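Histidine--tRNA ligase (Thermus thermophilus HB27, PDB 4RDX) joins L-histidine to tRNA(His) at the expense of ATP, releasing AMP and diphosphate, as a homodimeric class II aminoacyl-tRNA synthetase. Local coordinates at residues A[107-112]-A[127-132]; A[23-28]-A[309-314]; A[43-48]-A[78-83]; A[287-292]-A[303-308]. All blocks are in the same frame, centred on the assembly; numbering follows the deposited sequence.

From the N terminus, helix 17-35 supplies residues 23-28, the first half of contact 2, whose partner 309-314 comes only after 280 intervening residues. The other three contacts nest inside that long loop and follow one another in series without crossing. Contact 3 closes first, pairing 43-48 with 78-83 across 29 residues. Contact 1 then closes the hairpin of strands 104-113 and 125-134, and contact 4 joins 287-292 to 303-308 over a short helix. Strand 304-310 lies between strands 125-134 and 283-290, so contacts 1 and 4 share the main sheet with the strand end of contact 2. Contacts 1 and 3 meet through Arg-81 and Pro-111.

Contact 1: A[107-112]-A[127-132]; sequences WMAGPM and HQVNYE. With AMP (adenosine monophosphate), chain C; HIS (histidine), chain D.
Met-112 and Gln-128 pack closely at the AMP end of two antiparallel strands, their side chains crossing at about a right angle. The Met-112 chain is bent at chi2 (-64°) and then extended, which carries CE toward Asn-130 ND2; CG lies 3.4 Å from Gln-128 OE1. The amides there are linked to each other: Asn-130 ND2 donates to Gln-128 OE1 at 3.2 Å, nearly straight at 172°, with the oxygen in the Asn-130 amide plane but the donor above the Gln-128 carbonyl plane. That bond helps fix the Gln-128 amide, leaving NE2 to donate to AMP O4' at 3.2 Å and, weakly, to O1P. Backbone bonds pair Met-108 with Asn-130 and Gly-110 with Gln-128 in both directions, as in Asn-130 N to Met-108 O at 2.8 Å. The hairpin is motif 2 of the class II synthetases, and Arg-114, just beyond residues 107-112, also binds AMP. On the face bearing Trp-107, Ala-109 and Val-129 the cross-strand fit is looser: Trp-107 CE3 to Val-129 CG1 is 4.2 Å and Ala-109 CB to Val-129 CG2 4.1 Å, with helix 17-35 packed against these side chains. Equally loose, but on the partly exposed side, are Pro-111 and His-127, where CD and CD2 stand 4.2 Å apart and the imidazole is held instead through ND1 by Glu-312. At the far end of 127-132, Glu-132 OE2 accepts a weak hydrogen bond from NE2 of the bound histidine.

Contact 2: A[23-28]-A[309-314]; sequences QRIVAT and FGVERV. With AMP (adenosine monophosphate), chain C.
Ile-25 presents two methyls to residues 309-314, one for each side of the strand-to-helix junction. Its CG1 branch stands beside the backbone N (chi1 -64°) and extends CD1 over the first turn of the helix, 3.8 Å from Val-314 CG1 and 3.6 Å from Val-311 O. The Ile-25 and Val-314 side chains slide past each other in opposite directions. The second branch, CG2, comes at the edge of the Phe-309 ring, near its plane, 4.1 Å from CE1. The next residue, Val-26, makes a more distant touch through CG2, 4.4 Å from Val-311 CG2. The junction is motif 3 of class II synthetases: Gly-310 N-caps the helix and its N gives AMP O2' a weak hydrogen bond, while Arg-313, pointing away from helix 17-35, lays one guanidinium face over the ribose, NH1 3.5 Å from C2'. With an alanine in place of Arg-313, that side of the ribose would probably be uncovered, and Gly-121 O and Ala-283 O would lose the donors NE and NH1. The chemistry thus divides by side: an apolar seam with no directional bonds toward helix 17-35, polar and charged groups toward the nucleotide.

Contact 3: A[43-48]-A[78-83]; sequences TPIFEE and LTLRPE. With nucleotides of chain B.
Thr-43 and Arg-81 make the side-chain hydrogen bond of this contact: NH1 donates to OG1 at 3.2 Å and 147°, the oxygen lying in the guanidinium plane. The Arg-81 chain leaves with CG anti to the backbone N (chi1 -156°) and bends at chi3, which brings its end back beside Thr-43 and Pro-44, with Ile-45 CA over one face of the group. NH2 also lies by Pro-111 O of strand 104-113, in an unusually short hydrogen bond. Backbone bonds form the second kind of link. Glu-47 and Thr-79 are a hydrogen-bonded antiparallel pair, Thr-79 N to Glu-47 O at 2.9 Å, and Arg-81 N extends the pairing to Ile-45 O, also 2.9 Å and nearly straight at 169°. Apolar contacts make the third: Phe-46 CD1 meets Leu-78 CD1 at 3.9 Å, its CB meets Leu-80 CD1 at 4.2 Å, and the ring also meets Phe-68 of the second subunit. Residues 43-48 carry the motif 1 proline, Pro-44, and the motif belongs to the dimer interface: Ile-45 N bonds to Gln-125 of the second subunit. Past the strand, Pro-82 CB lies 3.5 Å from C2 of the adenine of A78 of the bound tRNA. A leucine in place of Arg-81 would probably leave Thr-43 OG1 without its donor, thin the cover over Ile-45 CA and cost Pro-111 O a probable partner. One cationic group therefore sits among neutral oxygens, while Glu-47, at the same sheet, takes its charge partner from Arg-90.

Contact 4: A[287-292]-A[303-308]; sequences GGRYDG and PGVGFA. With HIS (histidine), chain D.
Tyr-290 turns its ring across the Gly-304 backbone because CG sits between the backbone N and the carbonyl carbon (chi1 47°), folding the phenol back over the neighbouring strand. Gly-304 CA lies over the ring face, 3.7 Å from the centroid and 26° off the normal, a CH-pi contact; a CB on Gly-304 would run into Tyr-290 CE1. Arg-289, whose CG is anti to N (chi1 178°), goes to the other face of the sheet and bends at chi3, which lays one guanidinium face over Val-305 with NH2 3.8 Å from CG1. The charge itself is matched by Asp-142.

Between these two faces the strands run antiparallel: Gly-288 with Gly-306 and Tyr-290 with Gly-304 are hydrogen-bonded pairs, as the distances Gly-288 N to Gly-306 O, 2.9 Å, and Gly-304 N to Tyr-290 O, 3.0 Å, attest. Gly-287 and Phe-307 form a non-hydrogen-bonded pair with CA atoms 3.9 Å apart, a spacing in which a CB on Gly-287 would meet Gly-306 O. Gly-287, Gly-288 and Gly-306 line the histidine pocket with backbone alone; a CB on Gly-306 would be crowded by NE2 of the bound histidine. Gly-306 O lies 2.9 Å from that NE2, and Tyr-290 CE2 is 3.8 Å from CE1 of the same ligand. The polar partner of Tyr-290 OH is Glu-132, another residue of the pocket. In the sheet, strand 304-310 runs between strands 283-290 and 125-134, strand 269-275 borders 283-290 beyond, and helix 139-156 packs on Val-305 and Phe-307.

Contact 1: A[107-112]-A[127-132]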
# COMPACT_ATOMS: atom_id res chain seq x y z
N TRP A 107 -1.12 10.85 -9.31
CA TRP A 107 -0.20 9.71 -9.26
C TRP A 107 -0.72 8.64 -8.32
O TRP A 107 -1.51 8.91 -7.42
CB TRP A 107 1.23 10.14 -8.90
CG TRP A 107 1.49 10.37 -7.45
CD1 TRP A 107 1.31 11.53 -6.75
CD2 TRP A 107 2.01 9.42 -6.51
NE1 TRP A 107 1.67 11.36 -5.44
CE2 TRP A 107 2.10 10.07 -5.26
CE3 TRP A 107 2.40 8.08 -6.61
CZ2 TRP A 107 2.57 9.42 -4.12
CZ3 TRP A 107 2.87 7.44 -5.47
CH2 TRP A 107 2.95 8.11 -4.25
N MET A 108 -0.29 7.40 -8.55
CA MET A 108 -0.80 6.27 -7.80
C MET A 108 0.27 5.19 -7.71
O MET A 108 1.01 4.97 -8.65
CB MET A 108 -2.04 5.70 -8.49
CG MET A 108 -2.69 4.53 -7.78
SD MET A 108 -4.21 4.01 -8.59
CE MET A 108 -3.55 3.34 -10.12
N ALA A 109 0.35 4.51 -6.58
CA ALA A 109 1.28 3.39 -6.46
C ALA A 109 0.56 2.18 -5.89
O ALA A 109 -0.05 2.27 -4.82
CB ALA A 109 2.47 3.77 -5.60
N GLY A 110 0.63 1.06 -6.59
CA GLY A 110 -0.10 -0.12 -6.15
C GLY A 110 -0.03 -1.35 -7.03
O GLY A 110 0.57 -1.32 -8.11
N PRO A 111 -0.63 -2.45 -6.55
CA PRO A 111 -0.67 -3.74 -7.25
C PRO A 111 -1.42 -3.72 -8.57
O PRO A 111 -2.47 -3.10 -8.71
CB PRO A 111 -1.37 -4.66 -6.25
CG PRO A 111 -2.13 -3.75 -5.36
CD PRO A 111 -1.26 -2.54 -5.22
N MET A 112 -0.85 -4.43 -9.53
CA MET A 112 -1.43 -4.64 -10.85
C MET A 112 -1.38 -6.14 -11.10
O MET A 112 -0.49 -6.84 -10.59
CB MET A 112 -0.61 -3.89 -11.90
CG MET A 112 -0.38 -2.41 -11.61
SD MET A 112 -1.90 -1.43 -11.58
CE MET A 112 -1.27 0.23 -11.33
N HIS A 127 3.93 -4.52 -8.87
CA HIS A 127 3.59 -3.20 -8.35
C HIS A 127 4.02 -2.08 -9.28
O HIS A 127 5.13 -2.10 -9.83
CB HIS A 127 4.15 -3.01 -6.94
CG HIS A 127 3.60 -3.99 -5.94
ND1 HIS A 127 3.94 -5.32 -5.94
CD2 HIS A 127 2.71 -3.83 -4.93
CE1 HIS A 127 3.30 -5.94 -4.97
NE2 HIS A 127 2.54 -5.06 -4.34
N GLN A 128 3.14 -1.10 -9.46
CA GLN A 128 3.38 -0.03 -10.41
C GLN A 128 3.28 1.34 -9.77
O GLN A 128 2.55 1.54 -8.79
CB GLN A 128 2.39 -0.12 -11.57
CG GLN A 128 3.00 -0.49 -12.90
CD GLN A 128 1.95 -0.61 -14.00
OE1 GLN A 128 0.82 -0.13 -13.84
NE2 GLN A 128 2.31 -1.25 -15.10
N VAL A 129 4.05 2.28 -10.31
CA VAL A 129 3.82 3.69 -10.03
C VAL A 129 3.34 4.34 -11.32
O VAL A 129 3.93 4.16 -12.38
CB VAL A 129 5.09 4.41 -9.54
CG1 VAL A 129 4.81 5.89 -9.33
CG2 VAL A 129 5.59 3.77 -8.27
N ASN A 130 2.24 5.09 -11.21
CA ASN A 130 1.58 5.71 -12.34
C ASN A 130 1.48 7.21 -12.15
O ASN A 130 1.26 7.69 -11.04
CB ASN A 130 0.17 5.14 -12.50
CG ASN A 130 0.15 3.82 -13.23
OD1 ASN A 130 -0.19 3.76 -14.41
ND2 ASN A 130 0.51 2.75 -12.53
N TYR A 131 1.63 7.94 -13.25
CA TYR A 131 1.46 9.38 -13.28
C TYR A 131 0.59 9.73 -14.48
O TYR A 131 0.80 9.19 -15.57
CB TYR A 131 2.82 10.07 -13.43
CG TYR A 131 2.73 11.54 -13.78
CD1 TYR A 131 2.52 12.49 -12.80
CD2 TYR A 131 2.86 11.97 -15.10
CE1 TYR A 131 2.44 13.84 -13.11
CE2 TYR A 131 2.77 13.31 -15.42
CZ TYR A 131 2.57 14.24 -14.42
OH TYR A 131 2.49 15.58 -14.73
N GLU A 132 -0.38 10.61 -14.28
CA GLU A 132 -1.20 11.12 -15.37
C GLU A 132 -1.39 12.63 -15.28
O GLU A 132 -1.66 13.17 -14.22
CB GLU A 132 -2.57 10.44 -15.41
CG GLU A 132 -2.54 8.94 -15.57
CD GLU A 132 -1.81 8.48 -16.81
OE1 GLU A 132 -1.84 9.20 -17.83
OE2 GLU A 132 -1.20 7.39 -16.78
P AMP C . 3.04 -1.44 -19.25
O1P AMP C . 1.72 -1.32 -18.53
O2P AMP C . 3.18 -2.71 -20.05
O3P AMP C . 3.46 -0.19 -19.97
O5' AMP C . 4.08 -1.58 -18.06
C5' AMP C . 4.85 -0.47 -17.62
C4' AMP C . 5.98 -0.93 -16.73
O4' AMP C . 5.43 -1.74 -15.66
C3' AMP C . 7.02 -1.82 -17.40
O3' AMP C . 8.03 -1.08 -18.05
C2' AMP C . 7.53 -2.69 -16.25
O2' AMP C . 8.52 -1.99 -15.50
C1' AMP C . 6.28 -2.83 -15.38
N9 AMP C . 5.54 -4.07 -15.67
C8 AMP C . 4.62 -4.22 -16.64
N7 AMP C . 4.11 -5.48 -16.65
C5 AMP C . 4.71 -6.16 -15.66
C6 AMP C . 4.65 -7.54 -15.12
N6 AMP C . 3.81 -8.47 -15.64
N1 AMP C . 5.45 -7.84 -14.07
C2 AMP C . 6.29 -6.93 -13.54
N3 AMP C . 6.40 -5.67 -13.98
C4 AMP C . 5.65 -5.23 -15.02
N HIS D . 1.66 1.00 -20.66
CA HIS D . 1.19 2.37 -20.73
C HIS D . 2.08 3.16 -21.68
O HIS D . 1.68 4.18 -22.24
CB HIS D . 1.20 3.01 -19.33
CG HIS D . 0.69 4.42 -19.30
ND1 HIS D . 0.10 5.03 -20.38
CD2 HIS D . 0.69 5.33 -18.30
CE1 HIS D . -0.24 6.25 -20.06
NE2 HIS D . 0.09 6.47 -18.80
OXT HIS D . 3.23 2.78 -21.92

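Contact 2: A[23-28]-A[309-314]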
# COMPACT_ATOMS: atom_id res chain seq x y z
N GLN A 23 9.46 0.16 -0.64
CA GLN A 23 9.06 1.33 0.13
C GLN A 23 9.91 2.58 -0.16
O GLN A 23 9.37 3.68 -0.32
CB GLN A 23 9.09 1.00 1.62
CG GLN A 23 7.96 0.09 2.07
CD GLN A 23 8.10 -0.33 3.51
OE1 GLN A 23 9.21 -0.35 4.05
NE2 GLN A 23 6.99 -0.69 4.13
N ARG A 24 11.23 2.41 -0.21
CA ARG A 24 12.14 3.50 -0.56
C ARG A 24 11.83 4.04 -1.95
O ARG A 24 11.76 5.27 -2.16
CB ARG A 24 13.60 3.05 -0.48
CG ARG A 24 14.61 4.18 -0.72
CD ARG A 24 16.06 3.78 -0.40
NE ARG A 24 16.66 2.96 -1.44
CZ ARG A 24 17.37 3.44 -2.46
NH1 ARG A 24 17.57 4.75 -2.57
NH2 ARG A 24 17.86 2.61 -3.36
N ILE A 25 11.62 3.13 -2.89
CA ILE A 25 11.29 3.50 -4.27
C ILE A 25 10.00 4.34 -4.36
O ILE A 25 9.97 5.41 -4.98
CB ILE A 25 11.21 2.26 -5.18
CG1 ILE A 25 12.58 1.57 -5.26
CG2 ILE A 25 10.70 2.63 -6.56
CD1 ILE A 25 12.60 0.29 -6.08
N VAL A 26 8.94 3.85 -3.72
CA VAL A 26 7.66 4.55 -3.73
C VAL A 26 7.75 5.90 -3.02
O VAL A 26 7.14 6.88 -3.46
CB VAL A 26 6.53 3.70 -3.10
CG1 VAL A 26 5.27 4.52 -2.90
CG2 VAL A 26 6.23 2.50 -3.98
N ALA A 27 8.52 5.96 -1.94
CA ALA A 27 8.73 7.22 -1.22
C ALA A 27 9.37 8.27 -2.13
O ALA A 27 8.91 9.42 -2.20
CB ALA A 27 9.58 6.99 0.02
N THR A 28 10.44 7.86 -2.81
CA THR A 28 11.12 8.74 -3.77
C THR A 28 10.18 9.20 -4.89
O THR A 28 10.17 10.38 -5.25
CB THR A 28 12.39 8.07 -4.34
OG1 THR A 28 13.48 8.26 -3.43
CG2 THR A 28 12.76 8.68 -5.68
N PHE A 309 5.76 2.78 -14.20
CA PHE A 309 6.96 1.96 -14.08
C PHE A 309 6.83 0.85 -13.03
O PHE A 309 5.99 0.94 -12.12
CB PHE A 309 8.24 2.80 -13.89
CG PHE A 309 8.41 3.41 -12.53
CD1 PHE A 309 8.79 2.65 -11.43
CD2 PHE A 309 8.26 4.78 -12.36
CE1 PHE A 309 8.96 3.23 -10.19
CE2 PHE A 309 8.44 5.37 -11.12
CZ PHE A 309 8.79 4.59 -10.03
N GLY A 310 7.66 -0.18 -13.17
CA GLY A 310 7.59 -1.34 -12.29
C GLY A 310 8.57 -1.29 -11.14
O GLY A 310 9.79 -1.29 -11.36
N VAL A 311 8.05 -1.26 -9.92
CA VAL A 311 8.86 -1.20 -8.71
C VAL A 311 9.86 -2.35 -8.62
O VAL A 311 11.02 -2.16 -8.21
CB VAL A 311 7.96 -1.19 -7.45
CG1 VAL A 311 8.79 -1.16 -6.19
CG2 VAL A 311 7.00 -0.00 -7.50
N GLU A 312 9.42 -3.54 -9.02
CA GLU A 312 10.29 -4.72 -9.04
C GLU A 312 11.50 -4.54 -9.95
O GLU A 312 12.64 -4.75 -9.53
CB GLU A 312 9.51 -5.97 -9.46
CG GLU A 312 8.55 -6.51 -8.41
CD GLU A 312 7.22 -5.77 -8.41
OE1 GLU A 312 7.00 -4.94 -9.32
OE2 GLU A 312 6.40 -6.03 -7.50
N ARG A 313 11.25 -4.15 -11.20
CA ARG A 313 12.33 -4.00 -12.18
C ARG A 313 13.29 -2.89 -11.77
O ARG A 313 14.49 -2.97 -12.03
CB ARG A 313 11.76 -3.72 -13.57
CG ARG A 313 10.81 -4.80 -14.06
CD ARG A 313 10.54 -4.68 -15.56
NE ARG A 313 9.67 -5.76 -16.03
CZ ARG A 313 9.15 -5.82 -17.25
NH1 ARG A 313 9.41 -4.88 -18.15
NH2 ARG A 313 8.36 -6.84 -17.58
N VAL A 314 12.77 -1.86 -11.12
CA VAL A 314 13.60 -0.80 -10.59
C VAL A 314 14.46 -1.32 -9.43
O VAL A 314 15.62 -0.92 -9.29
CB VAL A 314 12.75 0.42 -10.13
CG1 VAL A 314 13.64 1.46 -9.50
CG2 VAL A 314 11.99 1.01 -11.31
P AMP C . 3.04 -1.44 -19.25
O1P AMP C . 1.72 -1.32 -18.53
O2P AMP C . 3.18 -2.71 -20.05
O3P AMP C . 3.46 -0.19 -19.97
O5' AMP C . 4.08 -1.58 -18.06
C5' AMP C . 4.85 -0.47 -17.62
C4' AMP C . 5.98 -0.93 -16.73
O4' AMP C . 5.43 -1.74 -15.66
C3' AMP C . 7.02 -1.82 -17.40
O3' AMP C . 8.03 -1.08 -18.05
C2' AMP C . 7.53 -2.69 -16.25
O2' AMP C . 8.52 -1.99 -15.50
C1' AMP C . 6.28 -2.83 -15.38
N9 AMP C . 5.54 -4.07 -15.67
C8 AMP C . 4.62 -4.22 -16.64
N7 AMP C . 4.11 -5.48 -16.65
C5 AMP C . 4.71 -6.16 -15.66
C6 AMP C . 4.65 -7.54 -15.12
N6 AMP C . 3.81 -8.47 -15.64
N1 AMP C . 5.45 -7.84 -14.07
C2 AMP C . 6.29 -6.93 -13.54
N3 AMP C . 6.40 -5.67 -13.98
C4 AMP C . 5.65 -5.23 -15.02

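Contact 3: A[43-48]-A[78-83]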
# COMPACT_ATOMS: atom_id res chain seq x y z
N THR A 43 -7.21 3.88 -6.34
CA THR A 43 -8.43 3.33 -6.92
C THR A 43 -8.59 1.89 -6.44
O THR A 43 -7.63 1.30 -5.94
CB THR A 43 -8.36 3.38 -8.47
OG1 THR A 43 -7.52 2.32 -8.95
CG2 THR A 43 -7.80 4.72 -8.92
N PRO A 44 -9.80 1.31 -6.57
CA PRO A 44 -10.02 -0.05 -6.06
C PRO A 44 -9.21 -1.11 -6.81
O PRO A 44 -8.72 -0.84 -7.91
CB PRO A 44 -11.52 -0.27 -6.29
CG PRO A 44 -12.10 1.10 -6.37
CD PRO A 44 -11.05 1.92 -7.06
N ILE A 45 -9.10 -2.29 -6.22
CA ILE A 45 -8.31 -3.37 -6.81
C ILE A 45 -9.01 -3.99 -8.02
O ILE A 45 -8.35 -4.39 -8.98
CB ILE A 45 -7.92 -4.44 -5.74
CG1 ILE A 45 -6.44 -4.31 -5.38
CG2 ILE A 45 -8.22 -5.85 -6.23
CD1 ILE A 45 -6.06 -2.95 -4.83
N PHE A 46 -10.33 -4.06 -7.97
CA PHE A 46 -11.09 -4.47 -9.15
C PHE A 46 -11.98 -3.36 -9.66
O PHE A 46 -12.38 -2.47 -8.91
CB PHE A 46 -11.90 -5.75 -8.89
CG PHE A 46 -12.68 -5.73 -7.60
CD1 PHE A 46 -13.97 -5.22 -7.55
CD2 PHE A 46 -12.13 -6.26 -6.44
CE1 PHE A 46 -14.69 -5.22 -6.37
CE2 PHE A 46 -12.85 -6.26 -5.26
CZ PHE A 46 -14.12 -5.74 -5.22
N GLU A 47 -12.27 -3.39 -10.96
CA GLU A 47 -13.22 -2.45 -11.54
C GLU A 47 -14.21 -3.26 -12.37
O GLU A 47 -14.00 -4.45 -12.59
CB GLU A 47 -12.51 -1.42 -12.41
CG GLU A 47 -11.45 -0.61 -11.68
CD GLU A 47 -11.89 0.81 -11.39
OE1 GLU A 47 -13.05 1.14 -11.72
OE2 GLU A 47 -11.08 1.59 -10.85
N GLU A 48 -15.28 -2.63 -12.83
CA GLU A 48 -16.16 -3.32 -13.77
C GLU A 48 -15.35 -3.59 -15.04
O GLU A 48 -14.51 -2.78 -15.43
CB GLU A 48 -17.44 -2.52 -14.06
CG GLU A 48 -17.29 -1.02 -14.06
CD GLU A 48 -18.64 -0.32 -14.16
OE1 GLU A 48 -19.63 -0.88 -13.65
OE2 GLU A 48 -18.71 0.77 -14.77
N LEU A 78 -16.38 -8.42 -13.29
CA LEU A 78 -15.35 -7.59 -12.69
C LEU A 78 -13.99 -8.02 -13.19
O LEU A 78 -13.80 -9.17 -13.61
CB LEU A 78 -15.39 -7.70 -11.16
CG LEU A 78 -16.74 -7.42 -10.50
CD1 LEU A 78 -16.66 -7.67 -9.00
CD2 LEU A 78 -17.20 -6.00 -10.79
N THR A 79 -13.04 -7.10 -13.14
CA THR A 79 -11.68 -7.37 -13.56
C THR A 79 -10.69 -6.84 -12.54
O THR A 79 -10.76 -5.67 -12.13
CB THR A 79 -11.37 -6.77 -14.95
OG1 THR A 79 -12.04 -7.53 -15.96
CG2 THR A 79 -9.88 -6.79 -15.23
N LEU A 80 -9.78 -7.72 -12.11
CA LEU A 80 -8.63 -7.32 -11.32
C LEU A 80 -7.78 -6.39 -12.16
O LEU A 80 -7.36 -6.73 -13.27
CB LEU A 80 -7.83 -8.55 -10.89
CG LEU A 80 -7.96 -8.99 -9.43
CD1 LEU A 80 -9.42 -9.13 -9.02
CD2 LEU A 80 -7.22 -10.30 -9.20
N ARG A 81 -7.53 -5.20 -11.62
CA ARG A 81 -6.78 -4.13 -12.27
C ARG A 81 -5.51 -4.62 -12.98
O ARG A 81 -4.59 -5.11 -12.33
CB ARG A 81 -6.41 -3.09 -11.21
CG ARG A 81 -6.15 -1.68 -11.71
CD ARG A 81 -5.90 -0.74 -10.54
NE ARG A 81 -4.88 -1.26 -9.62
CZ ARG A 81 -4.75 -0.87 -8.36
NH1 ARG A 81 -5.57 0.04 -7.85
NH2 ARG A 81 -3.80 -1.39 -7.60
N PRO A 82 -5.47 -4.50 -14.31
CA PRO A 82 -4.26 -4.85 -15.07
C PRO A 82 -3.38 -3.63 -15.37
O PRO A 82 -2.18 -3.79 -15.61
CB PRO A 82 -4.83 -5.42 -16.36
CG PRO A 82 -6.06 -4.62 -16.58
CD PRO A 82 -6.62 -4.29 -15.21
N GLU A 83 -3.96 -2.44 -15.34
CA GLU A 83 -3.23 -1.20 -15.60
C GLU A 83 -3.78 -0.04 -14.77
O GLU A 83 -4.90 -0.11 -14.25
CB GLU A 83 -3.29 -0.84 -17.09
CG GLU A 83 -4.69 -0.80 -17.67
CD GLU A 83 -5.01 0.53 -18.33
OE1 GLU A 83 -5.86 0.55 -19.25
OE2 GLU A 83 -4.42 1.55 -17.93
P A B 78 2.13 -2.37 -25.49
OP1 A B 78 2.48 -2.74 -26.89
OP2 A B 78 3.15 -1.75 -24.62
O5' A B 78 0.87 -1.40 -25.53
C5' A B 78 -0.41 -1.86 -25.11
C4' A B 78 -0.74 -1.40 -23.71
O4' A B 78 -1.84 -2.18 -23.18
C3' A B 78 0.37 -1.56 -22.68
O3' A B 78 1.33 -0.52 -22.73
C2' A B 78 -0.40 -1.63 -21.37
O2' A B 78 -0.78 -0.33 -20.94
C1' A B 78 -1.66 -2.39 -21.80
N9 A B 78 -1.55 -3.84 -21.54
C8 A B 78 -0.53 -4.69 -21.89
N7 A B 78 -0.72 -5.93 -21.53
C5 A B 78 -1.96 -5.91 -20.91
C6 A B 78 -2.73 -6.91 -20.31
N6 A B 78 -2.35 -8.19 -20.23
N1 A B 78 -3.92 -6.56 -19.78
C2 A B 78 -4.30 -5.27 -19.86
N3 A B 78 -3.66 -4.24 -20.40
C4 A B 78 -2.48 -4.63 -20.91

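Contact 4: A[287-292]-A[303-308]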
# COMPACT_ATOMS: atom_id res chain seq x y z
N GLY A 287 5.39 5.16 -21.16
CA GLY A 287 4.14 5.89 -21.19
C GLY A 287 3.96 6.65 -22.49
O GLY A 287 4.56 6.31 -23.51
N GLY A 288 3.11 7.67 -22.44
CA GLY A 288 2.86 8.50 -23.60
C GLY A 288 1.53 9.21 -23.54
O GLY A 288 0.91 9.33 -22.48
N ARG A 289 1.10 9.68 -24.70
CA ARG A 289 -0.14 10.45 -24.83
C ARG A 289 -1.29 9.57 -25.31
O ARG A 289 -1.10 8.62 -26.07
CB ARG A 289 0.08 11.62 -25.80
CG ARG A 289 -1.15 12.48 -26.06
CD ARG A 289 -0.76 13.83 -26.64
NE ARG A 289 -0.15 14.70 -25.64
CZ ARG A 289 -0.82 15.33 -24.68
NH1 ARG A 289 -2.14 15.18 -24.59
NH2 ARG A 289 -0.18 16.10 -23.81
N TYR A 290 -2.49 9.89 -24.83
CA TYR A 290 -3.71 9.20 -25.22
C TYR A 290 -4.84 10.20 -25.39
O TYR A 290 -4.85 11.29 -24.78
CB TYR A 290 -4.09 8.14 -24.18
CG TYR A 290 -4.03 8.63 -22.75
CD1 TYR A 290 -5.14 9.21 -22.14
CD2 TYR A 290 -2.87 8.50 -22.01
CE1 TYR A 290 -5.08 9.64 -20.83
CE2 TYR A 290 -2.80 8.93 -20.70
CZ TYR A 290 -3.91 9.51 -20.12
OH TYR A 290 -3.83 9.94 -18.81
N ASP A 291 -5.80 9.81 -26.22
CA ASP A 291 -6.92 10.65 -26.58
C ASP A 291 -7.99 9.74 -27.15
O ASP A 291 -7.80 9.14 -28.21
CB ASP A 291 -6.47 11.67 -27.63
CG ASP A 291 -7.37 12.88 -27.69
OD1 ASP A 291 -7.86 13.32 -26.63
OD2 ASP A 291 -7.59 13.41 -28.80
N GLY A 292 -9.10 9.61 -26.44
CA GLY A 292 -10.16 8.70 -26.84
C GLY A 292 -10.56 7.78 -25.70
O GLY A 292 -11.63 7.18 -25.72
N PRO A 303 -7.86 14.92 -23.03
CA PRO A 303 -6.54 14.50 -23.48
C PRO A 303 -5.69 14.13 -22.27
O PRO A 303 -5.89 14.70 -21.19
CB PRO A 303 -6.00 15.74 -24.20
CG PRO A 303 -6.71 16.86 -23.59
CD PRO A 303 -8.03 16.36 -23.11
N GLY A 304 -4.80 13.15 -22.45
CA GLY A 304 -3.92 12.75 -21.36
C GLY A 304 -2.51 12.39 -21.76
O GLY A 304 -2.24 11.98 -22.89
N VAL A 305 -1.58 12.57 -20.83
CA VAL A 305 -0.24 12.04 -21.04
C VAL A 305 0.23 11.49 -19.71
O VAL A 305 -0.03 12.08 -18.67
CB VAL A 305 0.73 13.10 -21.60
CG1 VAL A 305 0.82 14.30 -20.66
CG2 VAL A 305 2.11 12.50 -21.86
N GLY A 306 0.89 10.34 -19.73
CA GLY A 306 1.33 9.77 -18.47
C GLY A 306 2.20 8.54 -18.60
O GLY A 306 2.34 8.00 -19.69
N PHE A 307 2.75 8.09 -17.48
CA PHE A 307 3.65 6.95 -17.50
C PHE A 307 3.42 5.99 -16.35
O PHE A 307 2.78 6.33 -15.35
CB PHE A 307 5.11 7.41 -17.51
CG PHE A 307 5.54 8.14 -16.27
CD1 PHE A 307 5.91 7.45 -15.12
CD2 PHE A 307 5.58 9.53 -16.24
CE1 PHE A 307 6.32 8.11 -13.98
CE2 PHE A 307 5.99 10.21 -15.10
CZ PHE A 307 6.35 9.49 -13.97
N ALA A 308 3.94 4.78 -16.50
CA ALA A 308 3.93 3.80 -15.43
C ALA A 308 5.27 3.08 -15.40
O ALA A 308 5.86 2.83 -16.44
CB ALA A 308 2.80 2.80 -15.63
N HIS D . 1.66 1.00 -20.66
CA HIS D . 1.19 2.37 -20.73
C HIS D . 2.08 3.16 -21.68
O HIS D . 1.68 4.18 -22.24
CB HIS D . 1.20 3.01 -19.33
CG HIS D . 0.69 4.42 -19.30
ND1 HIS D . 0.10 5.03 -20.38
CD2 HIS D . 0.69 5.33 -18.30
CE1 HIS D . -0.24 6.25 -20.06
NE2 HIS D . 0.09 6.47 -18.80
OXT HIS D . 3.23 2.78 -21.92